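Local coordinates for malonyl CoA-acyl carrier protein transacylase (Staphylococcus aureus, PDB 3IM9) that transfers the malonyl group from malonyl-CoA to the acyl carrier protein, supplying malonyl-ACP for bacterial fatty acid synthesis, at residues S43-K46 against D51-E54. Residues are numbered along the deposited sequence; the frame is centred on the assembly and turned at random.
Sequences SAAK and DILE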
loop_
_atom_site.group_PDB
_atom_site.type_symbol
_atom_site.label_atom_id
_atom_site.label_comp_id
_atom_site.label_asym_id
_atom_site.label_seq_id
_atom_site.Cartn_x
_atom_site.Cartn_y
_atom_site.Cartn_z
ATOM N N SER A 43 -4.338 3.947 -20.800
ATOM C CA SER A 43 -5.674 4.041 -20.153
ATOM C C SER A 43 -5.673 5.092 -19.075
ATOM O O SER A 43 -6.568 5.892 -18.968
ATOM C CB SER A 43 -6.092 2.698 -19.598
ATOM O OG SER A 43 -7.370 2.748 -18.960
ATOM N N ALA A 44 -4.624 5.067 -18.252
ATOM C CA ALA A 44 -4.511 6.041 -17.147
ATOM C C ALA A 44 -4.431 7.457 -17.744
ATOM O O ALA A 44 -5.073 8.404 -17.273
ATOM C CB ALA A 44 -3.231 5.738 -16.348
ATOM N N ALA A 45 -3.613 7.627 -18.780
ATOM C CA ALA A 45 -3.475 8.959 -19.449
ATOM C C ALA A 45 -4.831 9.480 -19.991
ATOM O O ALA A 45 -5.104 10.665 -19.884
ATOM C CB ALA A 45 -2.456 8.908 -20.562
ATOM N N LYS A 46 -5.615 8.558 -20.601
ATOM C CA LYS A 46 -6.896 9.011 -21.169
ATOM C C LYS A 46 -7.921 9.230 -20.074
ATOM O O LYS A 46 -8.925 9.891 -20.347
ATOM C CB LYS A 46 -7.446 7.943 -22.119
ATOM C CG LYS A 46 -6.656 7.610 -23.377
ATOM C CD LYS A 46 -5.878 8.746 -23.741
ATOM C CE LYS A 46 -4.808 8.252 -24.714
ATOM N NZ LYS A 46 -4.537 9.234 -25.893
ATOM N N ASP A 51 -1.670 15.274 -16.193
ATOM C CA ASP A 51 -0.759 14.535 -17.055
ATOM C C ASP A 51 -0.019 13.526 -16.201
ATOM O O ASP A 51 1.125 13.738 -15.703
ATOM C CB ASP A 51 0.214 15.476 -17.758
ATOM C CG ASP A 51 0.939 14.803 -18.865
ATOM O OD1 ASP A 51 1.082 13.565 -18.877
ATOM O OD2 ASP A 51 1.440 15.553 -19.748
ATOM N N ILE A 52 -0.692 12.401 -16.019
ATOM C CA ILE A 52 -0.117 11.332 -15.136
ATOM C C ILE A 52 1.209 10.791 -15.656
ATOM O O ILE A 52 2.138 10.558 -14.905
ATOM C CB ILE A 52 -1.145 10.145 -14.932
ATOM C CG1 ILE A 52 -0.560 9.066 -13.994
ATOM C CG2 ILE A 52 -1.668 9.679 -16.328
ATOM C CD1 ILE A 52 -0.400 9.521 -12.608
ATOM N N LEU A 53 1.304 10.628 -16.983
ATOM C CA LEU A 53 2.553 10.083 -17.464
ATOM C C LEU A 53 3.757 11.054 -17.331
ATOM O O LEU A 53 4.852 10.615 -16.985
ATOM C CB LEU A 53 2.436 9.537 -18.939
ATOM C CG LEU A 53 1.268 8.543 -19.130
ATOM C CD1 LEU A 53 1.323 8.008 -20.574
ATOM C CD2 LEU A 53 1.395 7.354 -18.174
ATOM N N GLU A 54 3.499 12.347 -17.552
ATOM C CA GLU A 54 4.580 13.345 -17.344
ATOM C C GLU A 54 4.976 13.314 -15.867
ATOM O O GLU A 54 6.144 13.257 -15.523
ATOM C CB GLU A 54 4.067 14.706 -17.733
ATOM C CG GLU A 54 5.257 15.754 -17.649
ATOM C CD GLU A 54 5.730 16.159 -16.290
ATOM O OE1 GLU A 54 4.884 16.299 -15.396
ATOM O OE2 GLU A 54 6.953 16.370 -16.176
#
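Ala44 presents its methyl to the second segment, where CG2 of Ile52 lies 4.2 Å from Ala44 CB; the same CG2 also touches Ala44 O. A side chain as small as alanine suits this buried position, because Phe112 of helix 112-128 and Thr76 of helix 67-84 also touch it. One residue further, Ala45 offers both its backbone and its methyl. Ile52 CG2 rests against the backbone at 3.7 Å from Ala45 CA. Ala45 CB meets the CG-CD1 branch of Leu53, with CD1 at 3.9 Å. The single methyl group of alanine lets the two helices come close, the CA atoms of Ala45 and Ile52 being 6.0 Å apart.

With CG1 of Ile52 anti to the backbone N (chi1 -179°), CG2 sits between that N and the carbonyl carbon and meets the backbone where Ala44 passes into Ala45; Ala73 of helix 67-84 adds a further contact to the side chain. The CA-CB bond of Leu53 points to the side, but with CG anti to its own carbonyl carbon (chi1 -53°) the CG-CD1 branch reaches Ala45 CB. No hydrogen bond joins the segments; polar order lies within the second one, where Asp51 OD1 accepts from Glu54 N at 3.0 Å, the NH standing above the carboxylate plane. A short acidic side chain is well suited to this N-cap, since it can meet an NH in the first turn, which has no carbonyl four residues back within the helix to bond to. The whole is a pair of consecutive helices joined by a short connection, the C-terminal end of helix 35-47 packing by apolar contacts against the capped N-terminus of helix 52-57 in the helical part of the acyl transferase domain.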